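Local coordinates for protein flavoredoxin (Desulfovibrio vulgaris str. 'Miyazaki F', PDB 2D5M) that binds flavin mononucleotide and probably carries electrons as a small flavoprotein of the flavin reductase-like family, at residues R27-M31 with G87-F93; F93-T99 with Y110-F114. All blocks are in the same frame, centred on the assembly; numbering follows the deposited sequence. Where two conformers were deposited one is given.

Contact 1: R27-M31 with G87-F93. With FMN (flavin mononucleotide), chain E.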
loop_
_atom_site.group_PDB
_atom_site.type_symbol
_atom_site.label_atom_id
_atom_site.label_comp_id
_atom_site.label_asym_id
_atom_site.label_seq_id
_atom_site.Cartn_x
_atom_site.Cartn_y
_atom_site.Cartn_z
ATOM N N ARG A 27 -23.256 15.330 7.186
ATOM C CA ARG A 27 -23.333 13.968 7.694
ATOM C C ARG A 27 -21.972 13.296 7.550
ATOM O O ARG A 27 -21.402 13.298 6.451
ATOM C CB ARG A 27 -24.398 13.164 6.911
ATOM C CG ARG A 27 -25.766 13.779 6.942
ATOM C CD ARG A 27 -26.785 13.165 6.021
ATOM N NE ARG A 27 -26.878 11.721 6.100
ATOM C CZ ARG A 27 -26.475 10.786 5.226
ATOM N NH1 ARG A 27 -25.900 11.070 4.076
ATOM N NH2 ARG A 27 -26.677 9.493 5.505
ATOM N N PRO A 28 -21.417 12.727 8.608
ATOM C CA PRO A 28 -20.116 12.094 8.534
ATOM C C PRO A 28 -20.189 10.706 7.932
ATOM O O PRO A 28 -21.150 9.968 8.148
ATOM C CB PRO A 28 -19.666 12.044 9.999
ATOM C CG PRO A 28 -20.942 11.825 10.732
ATOM C CD PRO A 28 -21.969 12.670 10.015
ATOM N N ASN A 29 -19.141 10.321 7.206
ATOM C CA ASN A 29 -19.082 9.021 6.553
ATOM C C ASN A 29 -17.661 8.452 6.609
ATOM O O ASN A 29 -16.701 9.190 6.791
ATOM C CB ASN A 29 -19.493 9.153 5.097
ATOM C CG ASN A 29 -19.865 7.829 4.437
ATOM O OD1 ASN A 29 -20.285 6.878 5.117
ATOM N ND2 ASN A 29 -19.750 7.785 3.114
ATOM N N ILE A 30 -17.597 7.134 6.459
ATOM C CA ILE A 30 -16.372 6.407 6.282
ATOM C C ILE A 30 -16.634 5.311 5.265
ATOM O O ILE A 30 -17.710 4.696 5.284
ATOM C CB ILE A 30 -15.846 5.752 7.586
ATOM C CG1 ILE A 30 -16.981 5.234 8.487
ATOM C CG2 ILE A 30 -14.891 6.701 8.305
ATOM C CD1 ILE A 30 -16.560 4.411 9.701
ATOM N N MET A 31 -15.634 5.049 4.415
ATOM C CA MET A 31 -15.626 3.902 3.508
ATOM C C MET A 31 -14.282 3.234 3.593
ATOM O O MET A 31 -13.300 3.844 4.002
ATOM C CB MET A 31 -15.996 4.269 2.073
ATOM C CG MET A 31 -15.088 5.312 1.447
ATOM S SD MET A 31 -13.535 4.674 0.806
ATOM C CE MET A 31 -14.044 3.876 -0.716
ATOM N N GLY A 87 -22.975 5.091 2.698
ATOM C CA GLY A 87 -23.451 6.179 3.516
ATOM C C GLY A 87 -24.422 7.124 2.848
ATOM O O GLY A 87 -24.841 8.086 3.478
ATOM N N GLU A 88 -24.811 6.864 1.620
ATOM C CA GLU A 88 -25.735 7.779 0.933
ATOM C C GLU A 88 -26.992 8.033 1.769
ATOM O O GLU A 88 -27.434 9.191 1.887
ATOM C CB GLU A 88 -26.069 7.239 -0.442
ATOM C CG GLU A 88 -26.976 8.162 -1.243
ATOM C CD GLU A 88 -27.482 7.597 -2.553
ATOM O OE1 GLU A 88 -27.173 6.455 -2.940
ATOM O OE2 GLU A 88 -28.239 8.347 -3.186
ATOM N N ASN A 89 -27.544 6.949 2.351
ATOM C CA ASN A 89 -28.757 7.054 3.140
ATOM C C ASN A 89 -28.622 6.358 4.492
ATOM O O ASN A 89 -29.581 5.861 5.027
ATOM C CB ASN A 89 -29.970 6.567 2.368
ATOM C CG ASN A 89 -30.429 7.602 1.327
ATOM O OD1 ASN A 89 -30.945 8.676 1.663
ATOM N ND2 ASN A 89 -30.259 7.269 0.078
ATOM N N GLU A 90 -27.411 6.349 5.054
ATOM C CA GLU A 90 -27.128 5.734 6.340
ATOM C C GLU A 90 -25.968 6.469 7.003
ATOM O O GLU A 90 -24.967 6.737 6.326
ATOM C CB GLU A 90 -26.725 4.277 6.152
ATOM C CG GLU A 90 -26.324 3.625 7.463
ATOM C CD GLU A 90 -25.970 2.158 7.372
ATOM O OE1 GLU A 90 -26.394 1.416 6.483
ATOM O OE2 GLU A 90 -25.285 1.724 8.338
ATOM N N ASP A 91 -26.102 6.744 8.283
ATOM C CA ASP A 91 -24.987 7.243 9.101
ATOM C C ASP A 91 -24.308 6.014 9.697
ATOM O O ASP A 91 -24.776 5.414 10.657
ATOM C CB ASP A 91 -25.518 8.195 10.182
ATOM C CG ASP A 91 -24.409 8.768 11.041
ATOM O OD1 ASP A 91 -23.335 8.140 11.161
ATOM O OD2 ASP A 91 -24.633 9.873 11.616
ATOM N N LYS A 92 -23.158 5.675 9.116
ATOM C CA LYS A 92 -22.415 4.512 9.551
ATOM C C LYS A 92 -21.796 4.683 10.915
ATOM O O LYS A 92 -21.559 3.699 11.621
ATOM C CB LYS A 92 -21.315 4.166 8.543
ATOM C CG LYS A 92 -21.757 3.816 7.175
ATOM C CD LYS A 92 -20.572 3.459 6.274
ATOM C CE LYS A 92 -20.904 3.760 4.848
ATOM N NZ LYS A 92 -19.789 3.555 3.913
ATOM N N PHE A 93 -21.485 5.936 11.310
ATOM C CA PHE A 93 -20.980 6.147 12.668
ATOM C C PHE A 93 -22.048 5.762 13.687
ATOM O O PHE A 93 -21.757 5.125 14.713
ATOM C CB PHE A 93 -20.545 7.596 12.873
ATOM C CG PHE A 93 -19.223 7.934 12.203
ATOM C CD1 PHE A 93 -18.045 7.809 12.931
ATOM C CD2 PHE A 93 -19.166 8.374 10.896
ATOM C CE1 PHE A 93 -16.829 8.126 12.365
ATOM C CE2 PHE A 93 -17.919 8.688 10.329
ATOM C CZ PHE A 93 -16.775 8.593 11.077
HETATM N N1 FMN E . -13.955 1.049 -3.006
HETATM C C2 FMN E . -13.223 1.956 -3.726
HETATM O O2 FMN E . -13.780 2.749 -4.498
HETATM N N3 FMN E . -11.837 1.947 -3.599
HETATM C C4 FMN E . -11.113 1.067 -2.826
HETATM O O4 FMN E . -9.867 1.133 -2.783
HETATM C C4A FMN E . -11.869 0.090 -2.121
HETATM N N5 FMN E . -11.220 -0.844 -1.386
HETATM C C5A FMN E . -12.012 -1.646 -0.602
HETATM C C6 FMN E . -11.360 -2.621 0.204
HETATM C C7 FMN E . -12.044 -3.460 1.070
HETATM C C7M FMN E . -11.346 -4.524 1.885
HETATM C C8 FMN E . -13.475 -3.288 1.161
HETATM C C8M FMN E . -14.246 -4.127 2.168
HETATM C C9 FMN E . -14.128 -2.395 0.329
HETATM C C9A FMN E . -13.433 -1.571 -0.541
HETATM N N10 FMN E . -14.048 -0.665 -1.433
HETATM C C10 FMN E . -13.287 0.203 -2.177
HETATM C "C1'" FMN E . -15.534 -0.593 -1.504
HETATM C "C2'" FMN E . -16.107 0.597 -0.739
HETATM O "O2'" FMN E . -15.572 0.708 0.586
HETATM C "C3'" FMN E . -17.625 0.418 -0.635
HETATM O "O3'" FMN E . -18.155 0.573 -1.972
HETATM C "C4'" FMN E . -18.309 1.380 0.325
HETATM O "O4'" FMN E . -19.635 0.832 0.559
HETATM C "C5'" FMN E . -18.432 2.771 -0.190
HETATM O "O5'" FMN E . -19.128 3.561 0.827
HETATM P P FMN E . -19.764 4.999 0.478
HETATM O O1P FMN E . -20.784 4.806 -0.653
HETATM O O2P FMN E . -18.684 5.968 0.060
HETATM O O3P FMN E . -20.414 5.341 1.807
HETATM O O HOH W 1 -21.951 7.449 7.284
#
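Lys-92 runs extended beyond CG (chi2 -179°) and carries its ammonium to Ile-30 O and to the phosphate of FMN. Asn-29 sets CG anti to its backbone N (chi1 -163°), which brings the amide to the same phosphate. Lys-92 NZ donates to Ile-30 O at 2.7 Å and to FMN O3P at 2.8 Å. It also reaches Ala-82 O and Tyr-85 O. Asn-29 ND2 gives FMN O3P a nearly straight bond of 2.8 Å (175°), and Gly-87 N adds another to FMN O3P of 2.7 Å. One phosphate oxygen is thus gripped by three donors. The lysine and these N-H groups probably offset its negative charge.

At the other end of the amide, a water lies 2.8 Å from both Asn-29 OD1 and Pro-28 O. It accepts from Lys-92 N, so it bridges the strand and the first turn of the helix.

At the outer end, Arg-27 bends at chi3. Its NH1 and NH2 meet Gly-87 O end-on, at 3.2 and 3.1 Å, close to the guanidinium plane. NH1 also forms a salt bridge with Asp-23. Asp-91 is the N-cap of helix 92-96, and its OD1 accepts from Ala-94 N. On the apolar side, the Phe-93 ring takes Pro-28 CB at CE2 (3.8 Å) and Ile-30 CG2 at CZ. Asn-29 N lies at the edge of this ring, in its plane. Strand, loop and helix start together form the phosphate end of the FMN site in this flavin reductase-like domain.

Contact 2: F93-T99 with Y110-F114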
loop_
_atom_site.group_PDB
_atom_site.type_symbol
_atom_site.label_atom_id
_atom_site.label_comp_id
_atom_site.label_asym_id
_atom_site.label_seq_id
_atom_site.Cartn_x
_atom_site.Cartn_y
_atom_site.Cartn_z
ATOM N N PHE A 93 -21.485 5.936 11.310
ATOM C CA PHE A 93 -20.980 6.147 12.668
ATOM C C PHE A 93 -22.048 5.762 13.687
ATOM O O PHE A 93 -21.757 5.125 14.713
ATOM C CB PHE A 93 -20.545 7.596 12.873
ATOM C CG PHE A 93 -19.223 7.934 12.203
ATOM C CD1 PHE A 93 -18.045 7.809 12.931
ATOM C CD2 PHE A 93 -19.166 8.374 10.896
ATOM C CE1 PHE A 93 -16.829 8.126 12.365
ATOM C CE2 PHE A 93 -17.919 8.688 10.329
ATOM C CZ PHE A 93 -16.775 8.593 11.077
ATOM N N ALA A 94 -23.311 6.138 13.426
ATOM C CA ALA A 94 -24.392 5.745 14.272
ATOM C C ALA A 94 -24.567 4.252 14.268
ATOM O O ALA A 94 -24.747 3.616 15.292
ATOM C CB ALA A 94 -25.729 6.413 13.839
ATOM N N SER A 95 -24.547 3.624 13.093
ATOM C CA SER A 95 -24.741 2.178 13.011
ATOM C C SER A 95 -23.657 1.398 13.770
ATOM O O SER A 95 -23.947 0.376 14.391
ATOM C CB SER A 95 -24.685 1.706 11.555
ATOM O OG SER A 95 -25.738 2.338 10.866
ATOM N N LEU A 96 -22.420 1.874 13.687
ATOM C CA LEU A 96 -21.254 1.170 14.244
ATOM C C LEU A 96 -20.944 1.564 15.655
ATOM O O LEU A 96 -20.071 0.961 16.277
ATOM C CB LEU A 96 -20.060 1.398 13.320
ATOM C CG LEU A 96 -20.164 0.710 11.956
ATOM C CD1 LEU A 96 -19.050 1.168 11.026
ATOM C CD2 LEU A 96 -20.185 -0.786 12.084
ATOM N N GLY A 97 -21.603 2.613 16.173
ATOM C CA GLY A 97 -21.277 3.132 17.500
ATOM C C GLY A 97 -19.886 3.727 17.582
ATOM O O GLY A 97 -19.196 3.562 18.593
ATOM N N LEU A 98 -19.433 4.395 16.539
ATOM C CA LEU A 98 -18.155 5.065 16.484
ATOM C C LEU A 98 -18.315 6.571 16.469
ATOM O O LEU A 98 -19.429 7.088 16.207
ATOM C CB LEU A 98 -17.408 4.598 15.193
ATOM C CG LEU A 98 -17.077 3.128 15.139
ATOM C CD1 LEU A 98 -16.450 2.781 13.796
ATOM C CD2 LEU A 98 -16.127 2.717 16.214
ATOM N N THR A 99 -17.240 7.267 16.727
ATOM C CA THR A 99 -17.277 8.727 16.966
ATOM C C THR A 99 -16.666 9.469 15.795
ATOM O O THR A 99 -15.459 9.298 15.509
ATOM C CB THR A 99 -16.481 9.064 18.215
ATOM O OG1 THR A 99 -17.001 8.330 19.342
ATOM C CG2 THR A 99 -16.581 10.538 18.575
ATOM N N TYR A 110 -12.644 12.149 11.341
ATOM C CA TYR A 110 -11.922 10.878 11.451
ATOM C C TYR A 110 -12.591 10.033 12.531
ATOM O O TYR A 110 -13.483 10.482 13.250
ATOM C CB TYR A 110 -10.456 11.058 11.693
ATOM C CG TYR A 110 -10.039 11.751 12.964
ATOM C CD1 TYR A 110 -9.830 11.060 14.125
ATOM C CD2 TYR A 110 -9.839 13.118 13.014
ATOM C CE1 TYR A 110 -9.433 11.690 15.308
ATOM C CE2 TYR A 110 -9.422 13.741 14.167
ATOM C CZ TYR A 110 -9.243 13.030 15.306
ATOM O OH TYR A 110 -8.812 13.656 16.470
ATOM N N VAL A 111 -12.148 8.776 12.648
ATOM C CA VAL A 111 -12.755 7.840 13.581
ATOM C C VAL A 111 -12.043 7.932 14.931
ATOM O O VAL A 111 -10.871 7.523 15.034
ATOM C CB VAL A 111 -12.738 6.393 13.070
ATOM C CG1 VAL A 111 -13.489 5.527 14.056
ATOM C CG2 VAL A 111 -13.343 6.296 11.679
ATOM N N GLY A 112 -12.691 8.429 15.931
ATOM C CA GLY A 112 -12.006 8.699 17.199
ATOM C C GLY A 112 -11.467 7.468 17.875
ATOM O O GLY A 112 -10.443 7.525 18.554
ATOM N N GLU A 113 -12.139 6.336 17.723
ATOM C CA GLU A 113 -11.754 5.128 18.403
ATOM C C GLU A 113 -10.504 4.495 17.828
ATOM O O GLU A 113 -9.921 3.619 18.479
ATOM C CB GLU A 113 -12.897 4.093 18.333
ATOM C CG GLU A 113 -14.123 4.412 19.148
ATOM C CD GLU A 113 -14.989 5.509 18.665
ATOM O OE1 GLU A 113 -14.907 5.917 17.490
ATOM O OE2 GLU A 113 -15.840 5.961 19.472
ATOM N N PHE A 114 -10.146 4.843 16.584
ATOM C CA PHE A 114 -9.006 4.194 15.938
ATOM C C PHE A 114 -7.699 4.794 16.448
ATOM O O PHE A 114 -7.656 5.926 16.883
ATOM C CB PHE A 114 -9.099 4.304 14.436
ATOM C CG PHE A 114 -10.198 3.479 13.784
ATOM C CD1 PHE A 114 -11.176 2.770 14.484
ATOM C CD2 PHE A 114 -10.231 3.402 12.396
ATOM C CE1 PHE A 114 -12.183 2.085 13.826
ATOM C CE2 PHE A 114 -11.228 2.717 11.757
ATOM C CZ PHE A 114 -12.211 2.073 12.448
#
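Glu-113 grips Thr-99 with both carboxylate oxygens. Thr-99 N donates to OE1 of Glu-113 at 2.8 Å (159°), and Thr-99 OG1 donates to OE2 of Glu-113 at 2.6 Å. Both donors come on the syn sides, a little out of the carboxylate plane, so the two bonds fix the rotation of the carboxylate. The glutamate chain bends at chi2 (72°), which turns its end back to Thr-99. Its CG and carboxylate also lie against Leu-98 CD2. This polar half lies on the solvent side but is firmly hydrogen-bonded. Thr-99 is exposed and Glu-113 partly so.

The closely packed half is apolar and buried. Leu-98 CD1 meets Val-111 CG1 at 4.0 Å. The other valine branch, CG2, comes to CE1 of the Phe-93 ring, also at 4.0 Å. Val-111 CG1 further sits over one face of the Phe-114 ring, offset toward its rim. Val-111 thus lies between the Phe-93 and Phe-114 rings and Leu-98. Tyr-75 adds to this side, touching Leu-98 and Phe-114.

A backbone bond joins the halves: Gly-112 N donates to Thr-99 O at 2.9 Å. Beyond it, Phe-114 O accepts from Lys-2 NZ of the second subunit, so the turn also lies at the dimer contact. Gly-97, just after helix 92-96, has positive phi, and Leu-98 N bonds back to Phe-93 O: a Schellman motif. Val-111 to Phe-114 form a type I beta turn. The whole is the open end of a two-stranded antiparallel beta hairpin, 100-102 with 109-111, packed against the helix that precedes it.

In the fold
Both contacts are partly buried and use helix 92-96, with Phe-93 in common. Contact 1 works from the start of the helix and contact 2 from its end. Their apolar parts join into one small core, where Ile-30 CG2 of contact 1 packs on Val-111 CG2 of contact 2. Glu-90 OE2 and Ser-95 OG add a probable hydrogen bond between them. The polar chemistry differs with place. In contact 1 the donors converge on a bound phosphate beside the main sheet. In contact 2 a carboxylate takes donors of the protein itself at the surface, and the neighbouring turn meets the second subunit.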